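Local coordinates for PKS (Streptomyces albus, PDB 4OQJ), which probably acts as a ketosynthase of the polyketide synthase that makes oxazolomycin, condensing acyl chains carried on acyl carrier proteins, at residues S196-V200 / T441-V445; P616-R622 / I636-A642; A498-L503 / P688-L694. All blocks are in the same frame, centred on the assembly; numbering follows the deposited sequence.

Contact 1 of 3, residues S196-V200 / T441-V445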
loop_
_atom_site.group_PDB
_atom_site.type_symbol
_atom_site.label_atom_id
_atom_site.label_comp_id
_atom_site.label_asym_id
_atom_site.label_seq_id
_atom_site.Cartn_x
_atom_site.Cartn_y
_atom_site.Cartn_z
ATOM N N SER A 196 -2.908 0.641 -10.383
ATOM C CA SER A 196 -2.978 2.089 -10.546
ATOM C C SER A 196 -4.000 2.759 -9.668
ATOM O O SER A 196 -3.707 3.782 -9.045
ATOM C CB SER A 196 -3.306 2.464 -12.006
ATOM O OG SER A 196 -2.203 2.254 -12.857
ATOM N N LEU A 197 -5.226 2.253 -9.689
ATOM C CA LEU A 197 -6.297 2.888 -8.925
ATOM C C LEU A 197 -6.225 2.577 -7.437
ATOM O O LEU A 197 -6.645 3.385 -6.622
ATOM C CB LEU A 197 -7.647 2.478 -9.491
ATOM C CG LEU A 197 -7.882 2.854 -10.963
ATOM C CD1 LEU A 197 -9.343 2.587 -11.341
ATOM C CD2 LEU A 197 -7.493 4.312 -11.275
ATOM N N VAL A 198 -5.679 1.425 -7.071
ATOM C CA VAL A 198 -5.380 1.158 -5.663
ATOM C C VAL A 198 -4.353 2.174 -5.147
ATOM O O VAL A 198 -4.507 2.706 -4.051
ATOM C CB VAL A 198 -4.880 -0.287 -5.452
ATOM C CG1 VAL A 198 -4.459 -0.523 -4.004
ATOM C CG2 VAL A 198 -5.974 -1.289 -5.844
ATOM N N ALA A 199 -3.327 2.485 -5.942
ATOM C CA ALA A 199 -2.341 3.470 -5.522
ATOM C C ALA A 199 -3.029 4.819 -5.337
ATOM O O ALA A 199 -2.774 5.533 -4.358
ATOM C CB ALA A 199 -1.211 3.574 -6.533
ATOM N N VAL A 200 -3.920 5.159 -6.273
ATOM C CA VAL A 200 -4.692 6.392 -6.162
ATOM C C VAL A 200 -5.524 6.366 -4.878
ATOM O O VAL A 200 -5.581 7.349 -4.139
ATOM C CB VAL A 200 -5.604 6.602 -7.398
ATOM C CG1 VAL A 200 -6.633 7.701 -7.153
ATOM C CG2 VAL A 200 -4.763 6.965 -8.624
ATOM N N THR A 441 -8.684 -8.010 -6.617
ATOM C CA THR A 441 -8.787 -6.711 -5.957
ATOM C C THR A 441 -9.327 -5.709 -6.973
ATOM O O THR A 441 -8.742 -5.505 -8.039
ATOM C CB THR A 441 -7.454 -6.259 -5.358
ATOM O OG1 THR A 441 -7.224 -7.012 -4.163
ATOM C CG2 THR A 441 -7.482 -4.764 -4.993
ATOM N N ASN A 442 -10.477 -5.125 -6.625
ATOM C CA ASN A 442 -11.220 -4.215 -7.480
ATOM C C ASN A 442 -11.131 -2.795 -6.991
ATOM O O ASN A 442 -11.107 -2.563 -5.800
ATOM C CB ASN A 442 -12.687 -4.611 -7.523
ATOM C CG ASN A 442 -12.884 -6.071 -7.858
ATOM O OD1 ASN A 442 -12.361 -6.549 -8.851
ATOM N ND2 ASN A 442 -13.646 -6.792 -7.020
ATOM N N ALA A 443 -11.119 -1.843 -7.916
ATOM C CA ALA A 443 -11.090 -0.434 -7.580
ATOM C C ALA A 443 -12.014 0.351 -8.503
ATOM O O ALA A 443 -12.182 -0.002 -9.677
ATOM C CB ALA A 443 -9.690 0.096 -7.675
ATOM N N HIS A 444 -12.625 1.398 -7.962
ATOM C CA HIS A 444 -13.446 2.318 -8.752
ATOM C C HIS A 444 -13.266 3.717 -8.175
ATOM O O HIS A 444 -13.257 3.903 -6.962
ATOM C CB HIS A 444 -14.913 1.897 -8.738
ATOM C CG HIS A 444 -15.786 2.646 -9.709
ATOM N ND1 HIS A 444 -15.894 2.297 -11.042
ATOM C CD2 HIS A 444 -16.608 3.710 -9.530
ATOM C CE1 HIS A 444 -16.760 3.107 -11.635
ATOM N NE2 HIS A 444 -17.214 3.964 -10.739
ATOM N N VAL A 445 -13.093 4.687 -9.060
ATOM C CA VAL A 445 -12.812 6.072 -8.702
ATOM C C VAL A 445 -13.859 6.988 -9.353
ATOM O O VAL A 445 -14.201 6.826 -10.539
ATOM C CB VAL A 445 -11.398 6.457 -9.155
ATOM C CG1 VAL A 445 -11.113 7.948 -8.958
ATOM C CG2 VAL A 445 -10.390 5.610 -8.421
#
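L197 and V198, side by side on a buried helix, close over A443 of a strand, and this apolar grip illustrates how a helix can be seated on a sheet without one hydrogen bond between the two segments. The short axes approach to 7.8 Å and cross at 63°, and the alanine gives the closest contact: L197 CB sits 3.6 Å from A443 CB. The leucine's branch turns along the strand, bringing CD2 to 4.3 Å from V445 CG2, while V200 reaches the same methyl more loosely, one helical turn on. At the other end V198 and T441 cross at about a right angle, methyl against methyl, with V198 CG2 3.9 Å from T441 CG2. The rotamer of T441 separates its two contacts: at chi1 -76° CG2 lies anti to the backbone N and turns to V198, and OG1 is left beside that N for polar partners.

Those polar contacts all lead out of the pair. T441 OG1 bonds to S186 O of the second subunit and to N289 ND2, and T441 O takes a bond from S194 OG just before the helix. N442 and H444 point from the other face of the strand toward helix 302-316, N442 being held by N288 and D290.

Helix 376-390 packs against L197 and V200. Helices 195-209 and 376-390 belong to the central helical layer of the five-layered alpha-beta-alpha-beta-alpha thiolase fold of ketosynthases, in which the helix corresponding to 195-209 follows the nucleophilic cysteine.

Contact 2 of 3, residues P616-R622 / I636-A642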
loop_
_atom_site.group_PDB
_atom_site.type_symbol
_atom_site.label_atom_id
_atom_site.label_comp_id
_atom_site.label_asym_id
_atom_site.label_seq_id
_atom_site.Cartn_x
_atom_site.Cartn_y
_atom_site.Cartn_z
ATOM N N PRO A 616 28.750 39.737 -3.810
ATOM C CA PRO A 616 29.398 40.861 -3.123
ATOM C C PRO A 616 29.079 42.213 -3.747
ATOM O O PRO A 616 28.944 42.328 -4.970
ATOM C CB PRO A 616 30.897 40.554 -3.264
ATOM C CG PRO A 616 30.976 39.105 -3.519
ATOM C CD PRO A 616 29.724 38.723 -4.255
ATOM N N VAL A 617 28.948 43.217 -2.888
ATOM C CA VAL A 617 28.836 44.597 -3.310
ATOM C C VAL A 617 30.231 45.195 -3.318
ATOM O O VAL A 617 30.909 45.200 -2.291
ATOM C CB VAL A 617 27.914 45.416 -2.380
ATOM C CG1 VAL A 617 27.891 46.885 -2.789
ATOM C CG2 VAL A 617 26.501 44.843 -2.388
ATOM N N VAL A 618 30.653 45.691 -4.479
ATOM C CA VAL A 618 31.916 46.421 -4.609
ATOM C C VAL A 618 31.660 47.925 -4.739
ATOM O O VAL A 618 30.958 48.382 -5.650
ATOM C CB VAL A 618 32.727 45.929 -5.826
ATOM C CG1 VAL A 618 34.051 46.694 -5.954
ATOM C CG2 VAL A 618 32.997 44.446 -5.707
ATOM N N ALA A 619 32.225 48.685 -3.810
ATOM C CA ALA A 619 32.209 50.142 -3.864
ATOM C C ALA A 619 33.651 50.649 -3.894
ATOM O O ALA A 619 34.250 50.902 -2.846
ATOM C CB ALA A 619 31.458 50.726 -2.668
ATOM N N ALA A 620 34.193 50.805 -5.098
ATOM C CA ALA A 620 35.627 51.043 -5.279
ATOM C C ALA A 620 36.045 52.509 -5.105
ATOM O O ALA A 620 37.202 52.787 -4.794
ATOM C CB ALA A 620 36.048 50.546 -6.644
ATOM N N ASP A 621 35.102 53.433 -5.290
ATOM C CA ASP A 621 35.382 54.866 -5.245
ATOM C C ASP A 621 34.410 55.596 -4.310
ATOM O O ASP A 621 33.311 55.979 -4.720
ATOM C CB ASP A 621 35.301 55.458 -6.654
ATOM C CG ASP A 621 35.535 56.963 -6.675
ATOM O OD1 ASP A 621 36.168 57.489 -5.733
ATOM O OD2 ASP A 621 35.086 57.621 -7.638
ATOM N N ARG A 622 34.830 55.808 -3.066
ATOM C CA ARG A 622 33.946 56.319 -2.019
ATOM C C ARG A 622 34.277 57.754 -1.601
ATOM O O ARG A 622 33.818 58.221 -0.555
ATOM C CB ARG A 622 34.019 55.405 -0.791
ATOM C CG ARG A 622 33.963 53.916 -1.127
ATOM C CD ARG A 622 33.839 53.066 0.126
ATOM N NE ARG A 622 33.901 51.639 -0.172
ATOM C CZ ARG A 622 33.681 50.682 0.722
ATOM N NH1 ARG A 622 33.368 50.997 1.973
ATOM N NH2 ARG A 622 33.760 49.408 0.367
ATOM N N ILE A 636 26.967 46.797 5.474
ATOM C CA ILE A 636 26.749 45.657 4.581
ATOM C C ILE A 636 28.076 45.034 4.160
ATOM O O ILE A 636 28.108 44.116 3.349
ATOM C CB ILE A 636 25.959 46.055 3.305
ATOM C CG1 ILE A 636 26.765 47.030 2.433
ATOM C CG2 ILE A 636 24.608 46.639 3.683
ATOM C CD1 ILE A 636 26.165 47.265 1.052
ATOM N N GLY A 637 29.170 45.564 4.687
ATOM C CA GLY A 637 30.489 45.041 4.394
ATOM C C GLY A 637 30.820 45.074 2.920
ATOM O O GLY A 637 31.202 44.057 2.343
ATOM N N ALA A 638 30.670 46.240 2.305
ATOM C CA ALA A 638 30.990 46.390 0.894
ATOM C C ALA A 638 32.493 46.282 0.687
ATOM O O ALA A 638 33.270 46.883 1.416
ATOM C CB ALA A 638 30.474 47.720 0.362
ATOM N N GLN A 639 32.897 45.515 -0.313
ATOM C CA GLN A 639 34.305 45.375 -0.636
ATOM C C GLN A 639 34.827 46.613 -1.383
ATOM O O GLN A 639 34.051 47.370 -1.972
ATOM C CB GLN A 639 34.512 44.098 -1.457
ATOM C CG GLN A 639 34.062 42.837 -0.708
ATOM C CD GLN A 639 34.072 41.590 -1.572
ATOM O OE1 GLN A 639 34.566 41.603 -2.702
ATOM N NE2 GLN A 639 33.518 40.497 -1.041
ATOM N N HIS A 640 36.140 46.830 -1.336
ATOM C CA HIS A 640 36.760 47.932 -2.065
ATOM C C HIS A 640 37.228 47.484 -3.449
ATOM O O HIS A 640 37.506 48.314 -4.318
ATOM C CB HIS A 640 37.921 48.513 -1.259
ATOM C CG HIS A 640 37.479 49.214 -0.014
ATOM N ND1 HIS A 640 37.295 48.555 1.184
ATOM C CD2 HIS A 640 37.141 50.505 0.209
ATOM C CE1 HIS A 640 36.882 49.417 2.095
ATOM N NE2 HIS A 640 36.781 50.606 1.534
ATOM N N THR A 641 37.304 46.170 -3.646
ATOM C CA THR A 641 37.562 45.602 -4.968
ATOM C C THR A 641 37.272 44.095 -4.991
ATOM O O THR A 641 37.035 43.485 -3.947
ATOM C CB THR A 641 39.017 45.859 -5.420
ATOM O OG1 THR A 641 39.417 44.841 -6.345
ATOM C CG2 THR A 641 39.975 45.870 -4.229
ATOM N N ALA A 642 37.275 43.513 -6.191
ATOM C CA ALA A 642 37.059 42.076 -6.370
ATOM C C ALA A 642 38.223 41.448 -7.137
ATOM O O ALA A 642 38.775 42.060 -8.057
ATOM C CB ALA A 642 35.742 41.819 -7.097
HETATM O O HOH W 1 39.632 50.752 -5.300
#
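V618 and Q639 form a single parallel bridge, in which Q639 N donates to V617 O (2.8 Å) and Q639 O accepts from A619 N (2.9 Å), with a CA-H...O contact from V618 CA to Q639 O (3.5 Å), so that the loop adds one residue's worth of pairing to the edge of a sheet.

Among the side chains, R622 shows how one guanidinium can bind a loop through both its rim and its face. Its chain is extended from CG to NE, doubling back along its own segment until NE meets A619 O at 2.8 Å, nearly straight (171°) and on a lone pair. NH2 then crosses to the other segment, donating to A638 O at 2.8 Å, from above that carbonyl's plane, and weakly to Q639 O. These acceptors at the rim fix the group's rotation, and the H640 ring stacks flat on one face, planes 12° apart with centres 3.6 Å apart; the positive charge there would probably disfavour protonation of the imidazole. Apolar contacts are lighter: V617 CG2 lies 4.2 Å from I636 CD1, and V617 CG1 4.2 Å from A638 CB.

G637 closes helix 627-635 in a Schellman motif before the loop turns to the bridge. That helix offers L630 and L633 to R622, and helix 594-610 lies under V617 and I636. Beside strand 617-618 runs strand 547-549, across which the chain passes in a beta-alpha-beta crossover to strand 648-650.

Contact 3 of 3, residues A498-L503 / P688-L694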
loop_
_atom_site.group_PDB
_atom_site.type_symbol
_atom_site.label_atom_id
_atom_site.label_comp_id
_atom_site.label_asym_id
_atom_site.label_seq_id
_atom_site.Cartn_x
_atom_site.Cartn_y
_atom_site.Cartn_z
ATOM N N ALA A 498 1.883 33.962 -14.514
ATOM C CA ALA A 498 1.794 32.552 -14.151
ATOM C C ALA A 498 2.949 31.773 -14.763
ATOM O O ALA A 498 3.504 30.867 -14.130
ATOM C CB ALA A 498 0.457 31.977 -14.609
ATOM N N VAL A 499 3.313 32.130 -15.993
ATOM C CA VAL A 499 4.430 31.484 -16.665
ATOM C C VAL A 499 5.717 31.742 -15.877
ATOM O O VAL A 499 6.492 30.812 -15.618
ATOM C CB VAL A 499 4.578 31.978 -18.108
ATOM C CG1 VAL A 499 5.869 31.481 -18.729
ATOM C CG2 VAL A 499 3.398 31.515 -18.951
ATOM N N ALA A 500 5.925 32.996 -15.472
ATOM C CA ALA A 500 7.131 33.377 -14.739
ATOM C C ALA A 500 7.189 32.679 -13.400
ATOM O O ALA A 500 8.234 32.173 -13.016
ATOM C CB ALA A 500 7.196 34.890 -14.538
ATOM N N GLN A 501 6.064 32.662 -12.691
ATOM C CA GLN A 501 5.999 32.049 -11.367
ATOM C C GLN A 501 6.248 30.550 -11.437
ATOM O O GLN A 501 7.022 29.991 -10.652
ATOM C CB GLN A 501 4.639 32.308 -10.723
ATOM C CG GLN A 501 4.396 33.774 -10.321
ATOM C CD GLN A 501 2.925 34.068 -10.025
ATOM O OE1 GLN A 501 2.029 33.341 -10.465
ATOM N NE2 GLN A 501 2.675 35.129 -9.268
ATOM N N THR A 502 5.583 29.898 -12.379
ATOM C CA THR A 502 5.702 28.451 -12.516
ATOM C C THR A 502 7.155 28.082 -12.810
ATOM O O THR A 502 7.699 27.153 -12.231
ATOM C CB THR A 502 4.798 27.930 -13.618
ATOM O OG1 THR A 502 3.444 28.270 -13.301
ATOM C CG2 THR A 502 4.930 26.408 -13.771
ATOM N N LEU A 503 7.783 28.839 -13.697
ATOM C CA LEU A 503 9.156 28.559 -14.088
ATOM C C LEU A 503 10.139 28.765 -12.931
ATOM O O LEU A 503 11.110 28.024 -12.808
ATOM C CB LEU A 503 9.546 29.436 -15.265
ATOM C CG LEU A 503 8.949 29.099 -16.639
ATOM C CD1 LEU A 503 9.290 30.208 -17.622
ATOM C CD2 LEU A 503 9.458 27.762 -17.159
ATOM N N PRO A 688 -0.415 36.759 -5.500
ATOM C CA PRO A 688 -0.951 35.404 -5.615
ATOM C C PRO A 688 -0.249 34.635 -6.727
ATOM O O PRO A 688 -0.113 35.135 -7.841
ATOM C CB PRO A 688 -2.427 35.636 -5.945
ATOM C CG PRO A 688 -2.453 36.958 -6.620
ATOM C CD PRO A 688 -1.383 37.773 -5.953
ATOM N N VAL A 689 0.211 33.434 -6.405
ATOM C CA VAL A 689 0.883 32.576 -7.366
ATOM C C VAL A 689 -0.147 31.685 -8.067
ATOM O O VAL A 689 -1.055 31.167 -7.425
ATOM C CB VAL A 689 1.947 31.710 -6.664
ATOM C CG1 VAL A 689 2.526 30.680 -7.613
ATOM C CG2 VAL A 689 3.040 32.599 -6.078
ATOM N N ARG A 690 -0.014 31.533 -9.380
ATOM C CA ARG A 690 -0.831 30.590 -10.134
ATOM C C ARG A 690 0.072 29.645 -10.918
ATOM O O ARG A 690 0.768 30.066 -11.835
ATOM C CB ARG A 690 -1.768 31.325 -11.090
ATOM C CG ARG A 690 -2.785 32.203 -10.407
ATOM C CD ARG A 690 -3.956 31.400 -9.877
ATOM N NE ARG A 690 -4.986 32.278 -9.330
ATOM C CZ ARG A 690 -4.949 32.807 -8.110
ATOM N NH1 ARG A 690 -5.931 33.602 -7.708
ATOM N NH2 ARG A 690 -3.936 32.548 -7.288
ATOM N N ARG A 691 0.081 28.375 -10.536
ATOM C CA ARG A 691 0.869 27.373 -11.246
ATOM C C ARG A 691 0.112 26.846 -12.462
ATOM O O ARG A 691 -1.066 26.503 -12.358
ATOM C CB ARG A 691 1.221 26.216 -10.308
ATOM C CG ARG A 691 2.290 26.583 -9.332
ATOM C CD ARG A 691 2.432 25.545 -8.271
ATOM N NE ARG A 691 3.606 25.786 -7.447
ATOM C CZ ARG A 691 3.656 26.669 -6.455
ATOM N NH1 ARG A 691 2.604 27.424 -6.163
ATOM N NH2 ARG A 691 4.774 26.798 -5.763
ATOM N N VAL A 692 0.785 26.767 -13.609
ATOM C CA VAL A 692 0.117 26.332 -14.846
ATOM C C VAL A 692 0.973 25.319 -15.594
ATOM O O VAL A 692 2.207 25.349 -15.484
ATOM C CB VAL A 692 -0.191 27.525 -15.778
ATOM C CG1 VAL A 692 -1.119 28.519 -15.088
ATOM C CG2 VAL A 692 1.101 28.242 -16.206
ATOM N N PRO A 693 0.332 24.433 -16.374
ATOM C CA PRO A 693 1.087 23.462 -17.176
ATOM C C PRO A 693 1.996 24.108 -18.214
ATOM O O PRO A 693 1.523 24.885 -19.037
ATOM C CB PRO A 693 -0.015 22.639 -17.864
ATOM C CG PRO A 693 -1.217 22.833 -17.038
ATOM C CD PRO A 693 -1.122 24.226 -16.499
ATOM N N LEU A 694 3.287 23.790 -18.166
ATOM C CA LEU A 694 4.242 24.233 -19.176
ATOM C C LEU A 694 5.017 23.000 -19.622
ATOM O O LEU A 694 4.893 21.955 -18.993
ATOM C CB LEU A 694 5.181 25.292 -18.619
ATOM C CG LEU A 694 4.521 26.585 -18.146
ATOM C CD1 LEU A 694 5.508 27.417 -17.372
ATOM C CD2 LEU A 694 3.997 27.372 -19.329
#
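Q501 and T502 of helix 496-505 hold an extended strap, 688-694, which probably corresponds to the post-acyltransferase linker that in modular synthases runs back over the adapter region toward the ketosynthase. Helix side chains here take up backbone N-H and C=O groups of an extended segment: R690 N, P688 O and V692 N. The primary amide of Q501 bonds on both sides of V689: OE1 accepts from R690 N at 2.9 Å, nearly straight at 168°, and NE2 donates to P688 O at 3.1 Å. Both bonds come in above the acceptor's carbonyl plane, so the amide is tilted to the strap rather than coplanar with it.

Packing is tight at the far end. L694 points into the helix, CD1 lying 3.8 Å from T502 CG2, tip to tip, and 3.9 Å from L503 CG, whose chain it crosses at about a right angle. V692 covers A498 with CG1 3.8 Å from A498 CB, and V499 closes in behind L694, backed by L467 and L488. R691 runs past L505 to G122 O and a cation-pi contact with Y123.

Toward P688 the contact opens to solvent. The near part of R690 lies beside A498 and Q501, and its guanidinium leads away, NH2 curling back to V689 O.

T502 OG1 links helix and strap: it accepts from V692 N at 3.1 Å and donates to A498 O at 2.7 Å, a carbonyl that takes T502 N from its opposite face.

Overall arrangement
Along the chain contact 1 closes first; contact 3 then opens, and both halves of contact 2 lie between its two segments. Contact 1 lies in the thiolase-fold core, between the central helices and the large mixed sheet, and beside the second subunit. Contact 2 sits at the edge of a small, separate three-stranded parallel sheet, across the chain's centre from contact 1, with 62 Å between their centres. Contact 3 falls between them, 31 Å from contact 1 and 36 Å from contact 2, centre to centre. The chain leaves helix 496-505, builds the region holding contact 2, and returns to that helix through 688-694. The outlying region is thus an excursion whose two ends meet beside the ketosynthase.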